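Local coordinates for CbsA (Xanthomonas oryzae pv. oryzae, PDB 5XYH), which probably hydrolyses β-1,4-glycosidic bonds of cellulose to release cellobiose, acting as a family 6 exoglucanase that degrades plant cell walls, at residues L212-R215 with V216-T220; Y274-V277 with L278-A281. One frame throughout, in Å; residues are numbered along the deposited sequence.

Contact 1 of 2, residues L212-R215 with V216-T220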
loop_
_atom_site.group_PDB
_atom_site.type_symbol
_atom_site.label_atom_id
_atom_site.label_comp_id
_atom_site.label_asym_id
_atom_site.label_seq_id
_atom_site.Cartn_x
_atom_site.Cartn_y
_atom_site.Cartn_z
ATOM N N LEU A 212 -1.882 3.197 -19.842
ATOM C CA LEU A 212 -2.221 1.868 -19.343
ATOM C C LEU A 212 -3.410 1.922 -18.396
ATOM O O LEU A 212 -4.401 1.218 -18.592
ATOM C CB LEU A 212 -1.021 1.232 -18.637
ATOM C CG LEU A 212 -1.286 -0.079 -17.892
ATOM C CD1 LEU A 212 -1.767 -1.151 -18.841
ATOM C CD2 LEU A 212 -0.020 -0.528 -17.153
ATOM N N TYR A 213 -3.323 2.739 -17.348
ATOM C CA TYR A 213 -4.446 2.841 -16.424
ATOM C C TYR A 213 -5.694 3.332 -17.141
ATOM O O TYR A 213 -6.799 2.845 -16.887
ATOM C CB TYR A 213 -4.092 3.763 -15.251
ATOM C CG TYR A 213 -3.242 3.062 -14.205
ATOM C CD1 TYR A 213 -1.871 2.903 -14.384
ATOM C CD2 TYR A 213 -3.817 2.545 -13.064
ATOM C CE1 TYR A 213 -1.093 2.248 -13.425
ATOM C CE2 TYR A 213 -3.055 1.894 -12.105
ATOM C CZ TYR A 213 -1.709 1.740 -12.282
ATOM O OH TYR A 213 -0.987 1.082 -11.303
ATOM N N THR A 214 -5.537 4.277 -18.061
ATOM C CA THR A 214 -6.712 4.783 -18.769
ATOM C C THR A 214 -7.339 3.686 -19.621
ATOM O O THR A 214 -8.554 3.457 -19.570
ATOM C CB THR A 214 -6.329 5.995 -19.623
ATOM O OG1 THR A 214 -5.819 7.021 -18.766
ATOM C CG2 THR A 214 -7.551 6.529 -20.355
ATOM N N ARG A 215 -6.510 2.966 -20.382
ATOM C CA ARG A 215 -7.015 1.902 -21.248
ATOM C C ARG A 215 -7.715 0.808 -20.451
ATOM O O ARG A 215 -8.769 0.305 -20.868
ATOM C CB ARG A 215 -5.860 1.324 -22.059
ATOM C CG ARG A 215 -6.214 0.138 -22.902
ATOM C CD ARG A 215 -5.025 -0.253 -23.773
ATOM N NE ARG A 215 -3.909 -0.821 -23.012
ATOM C CZ ARG A 215 -2.756 -0.199 -22.784
ATOM N NH1 ARG A 215 -2.560 1.027 -23.250
ATOM N NH2 ARG A 215 -1.796 -0.811 -22.100
ATOM N N VAL A 216 -7.161 0.430 -19.295
ATOM C CA VAL A 216 -7.757 -0.665 -18.530
ATOM C C VAL A 216 -9.112 -0.259 -17.972
ATOM O O VAL A 216 -10.101 -0.988 -18.116
ATOM C CB VAL A 216 -6.812 -1.124 -17.406
ATOM C CG1 VAL A 216 -7.554 -2.079 -16.451
ATOM C CG2 VAL A 216 -5.588 -1.798 -17.992
ATOM N N VAL A 217 -9.182 0.897 -17.298
ATOM C CA VAL A 217 -10.447 1.276 -16.678
ATOM C C VAL A 217 -11.465 1.694 -17.737
ATOM O O VAL A 217 -12.665 1.431 -17.592
ATOM C CB VAL A 217 -10.228 2.383 -15.633
ATOM C CG1 VAL A 217 -11.522 2.644 -14.873
ATOM C CG2 VAL A 217 -9.114 1.998 -14.672
ATOM N N GLN A 218 -11.012 2.325 -18.822
ATOM C CA GLN A 218 -11.952 2.726 -19.869
ATOM C C GLN A 218 -12.651 1.516 -20.471
ATOM O O GLN A 218 -13.828 1.595 -20.834
ATOM C CB GLN A 218 -11.238 3.534 -20.958
ATOM C CG GLN A 218 -12.168 3.975 -22.082
ATOM C CD GLN A 218 -11.478 4.820 -23.150
ATOM O OE1 GLN A 218 -10.284 5.134 -23.051
ATOM N NE2 GLN A 218 -12.241 5.193 -24.188
ATOM N N GLY A 219 -11.966 0.379 -20.542
ATOM C CA GLY A 219 -12.573 -0.803 -21.111
ATOM C C GLY A 219 -13.572 -1.504 -20.222
ATOM O O GLY A 219 -14.240 -2.427 -20.698
ATOM N N THR A 220 -13.681 -1.117 -18.949
ATOM C CA THR A 220 -14.686 -1.714 -18.088
ATOM C C THR A 220 -16.076 -1.295 -18.567
ATOM O O THR A 220 -16.227 -0.410 -19.406
ATOM C CB THR A 220 -14.469 -1.301 -16.629
ATOM O OG1 THR A 220 -14.651 0.115 -16.489
ATOM C CG2 THR A 220 -13.064 -1.677 -16.157
#
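The side chains of L212 and V216 lie side by side, one helical turn apart and pointing the same way. Four i to i+4 hydrogen bonds tie 212-215 to 216-220: V216 N to L212 O, V217 N to Y213 O, Q218 N to T214 O at 2.8 Å, and G219 N to R215 O at 3.2 Å. The last is also the most bent, with an N-H...O angle of 143° and its donor above the carbonyl plane of R215.

Apolar contact follows the buried residues. L212 CD1 lies 4.0 Å from V216 CG2. V216 CG2 also rests 3.3 Å from L212 O, because it is anti to the carbonyl carbon and beside the backbone N. V217 repeats the pose, its CG2 lying 3.3 Å from Y213 O. Branched aliphatics suit these places, each buried against its own neighbours: V216 meets E172 and I175 of helix 170-183, V217 touches A227 and W287, and L212 meets L150 and V154 of helix 150-155.

Polar ends serve other neighbours. Tyrosine suits position 213, where the ring packs against L150 and P151 and carries its hydroxyl to a hydrogen bond with D193 O. T214 OG1, beside its own backbone N (chi1 -60°), is hydrogen-bonded to I210 O and to W287 NE1, while its methyl CG2 passes 4.1 Å from OE1 of the extended Q218. R215, suited to the exposed flank, makes a weak, long ion pair with E172.

At the C-terminal end, V217 O accepts two bonds, one from T220 N and a short one of 2.6 Å from T220 OG1, in the carbonyl plane. T220 thus ties the departing chain to the last turn of helix 206-218, the helix of a beta-alpha-beta unit that runs from strand 188-193 to strand 229-232.

Contact 2 of 2, residues Y274-V277 with L278-A281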
loop_
_atom_site.group_PDB
_atom_site.type_symbol
_atom_site.label_atom_id
_atom_site.label_comp_id
_atom_site.label_asym_id
_atom_site.label_seq_id
_atom_site.Cartn_x
_atom_site.Cartn_y
_atom_site.Cartn_z
ATOM N N TYR A 274 4.094 13.091 -5.532
ATOM C CA TYR A 274 3.741 12.008 -6.453
ATOM C C TYR A 274 2.250 12.034 -6.803
ATOM O O TYR A 274 1.874 11.937 -7.981
ATOM C CB TYR A 274 4.139 10.662 -5.840
ATOM C CG TYR A 274 3.945 9.456 -6.748
ATOM C CD1 TYR A 274 4.333 9.494 -8.081
ATOM C CD2 TYR A 274 3.376 8.273 -6.264
ATOM C CE1 TYR A 274 4.150 8.397 -8.920
ATOM C CE2 TYR A 274 3.203 7.157 -7.090
ATOM C CZ TYR A 274 3.590 7.230 -8.417
ATOM O OH TYR A 274 3.419 6.155 -9.240
ATOM N N ALA A 275 1.385 12.143 -5.789
ATOM C CA ALA A 275 -0.057 12.120 -6.042
ATOM C C ALA A 275 -0.490 13.291 -6.923
ATOM O O ALA A 275 -1.369 13.140 -7.781
ATOM C CB ALA A 275 -0.825 12.142 -4.719
ATOM N N GLU A 276 0.117 14.464 -6.729
ATOM C CA GLU A 276 -0.258 15.633 -7.524
ATOM C C GLU A 276 0.211 15.502 -8.966
ATOM O O GLU A 276 -0.521 15.848 -9.903
ATOM C CB GLU A 276 0.311 16.900 -6.892
ATOM C CG GLU A 276 -0.021 18.200 -7.637
ATOM C CD GLU A 276 -1.530 18.540 -7.682
ATOM O OE1 GLU A 276 -2.339 17.968 -6.895
ATOM O OE2 GLU A 276 -1.899 19.424 -8.502
ATOM N N VAL A 277 1.429 15.011 -9.164
ATOM C CA VAL A 277 1.920 14.764 -10.514
ATOM C C VAL A 277 0.988 13.813 -11.257
ATOM O O VAL A 277 0.627 14.048 -12.420
ATOM C CB VAL A 277 3.364 14.234 -10.441
ATOM C CG1 VAL A 277 3.729 13.459 -11.676
ATOM C CG2 VAL A 277 4.330 15.397 -10.211
ATOM N N LEU A 278 0.560 12.736 -10.590
ATOM C CA LEU A 278 -0.336 11.780 -11.231
ATOM C C LEU A 278 -1.702 12.397 -11.501
ATOM O O LEU A 278 -2.253 12.234 -12.593
ATOM C CB LEU A 278 -0.474 10.530 -10.361
ATOM C CG LEU A 278 0.763 9.622 -10.371
ATOM C CD1 LEU A 278 0.563 8.430 -9.453
ATOM C CD2 LEU A 278 1.060 9.158 -11.788
ATOM N N TYR A 279 -2.258 13.102 -10.512
ATOM C CA TYR A 279 -3.554 13.751 -10.674
ATOM C C TYR A 279 -3.584 14.623 -11.926
ATOM O O TYR A 279 -4.503 14.521 -12.747
ATOM C CB TYR A 279 -3.880 14.581 -9.431
ATOM C CG TYR A 279 -5.137 15.401 -9.615
ATOM C CD1 TYR A 279 -6.392 14.858 -9.332
ATOM C CD2 TYR A 279 -5.076 16.703 -10.110
ATOM C CE1 TYR A 279 -7.557 15.598 -9.520
ATOM C CE2 TYR A 279 -6.238 17.450 -10.310
ATOM C CZ TYR A 279 -7.475 16.889 -10.005
ATOM O OH TYR A 279 -8.625 17.616 -10.193
ATOM N N ASN A 280 -2.574 15.483 -12.094
ATOM C CA ASN A 280 -2.543 16.379 -13.246
ATOM C C ASN A 280 -2.420 15.609 -14.549
ATOM O O ASN A 280 -3.047 15.963 -15.554
ATOM C CB ASN A 280 -1.395 17.377 -13.102
ATOM C CG ASN A 280 -1.658 18.381 -12.020
ATOM O OD1 ASN A 280 -2.801 18.766 -11.795
ATOM N ND2 ASN A 280 -0.615 18.795 -11.324
ATOM N N ALA A 281 -1.629 14.545 -14.550
ATOM C CA ALA A 281 -1.489 13.746 -15.757
ATOM C C ALA A 281 -2.793 13.037 -16.110
ATOM O O ALA A 281 -3.137 12.913 -17.295
ATOM C CB ALA A 281 -0.356 12.740 -15.584
#
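L278 lays its CD1 methyl over one face of the Y274 ring, a CH-pi contact with CD1 3.7 Å from the ring centroid and 23° off the normal. CD1 comes closest to Y274 CZ, at 3.4 Å, so it is offset toward the hydroxyl-bearing rim. Two torsions bring the groups together: Y274 CG stands anti to its backbone N, whereas L278 CG lies beside its own. A leucine offers a methyl at just this reach, and a tyrosine adds a hydroxyl, here bonded to I194 O.

On the more exposed side, the chain of E276 is bent at chi2 (64°), which turns its carboxylate toward N280. ND2 of N280 gives a weak hydrogen bond to E276 OE2, 3.2 Å long, with the carboxylate and amide planes nearly perpendicular, 84° apart. Polar, flexible groups suit this flank. The backbone contributes the usual i to i+4 bonds, such as N280 N to E276 O at 3.0 Å.

The small A281, together with V277, packs on M206 of helix 206-218, and A281 also reaches I210. A275, L278 and Y279 rest on F293 of strand 292-296, with Y279 OH held by S289 O and its ring stacked on H353.

In the fold
Contact 1 precedes contact 2 along the chain, their centres 17 Å apart and their nearest atoms about 7 Å apart, without touching. Helix 206-218 leads from strand 188-193 to strand 229-232; helix 271-284 comes, after the short hairpin strands 251-252 and 255-256, before strand 292-296 in the chain. Strands 229-232 and 292-296 are parallel neighbours, so the two helices flank successive strands of one parallel core, as in the distorted alpha/beta barrel of family 6 glycosidases. The helices pack on each other through the N-terminal part of helix 206-218, ahead of contact 1, and the loop after helix 271-284 reaches contact 1. Both contacts therefore belong to the helical layer around the catalytic domain's sheet.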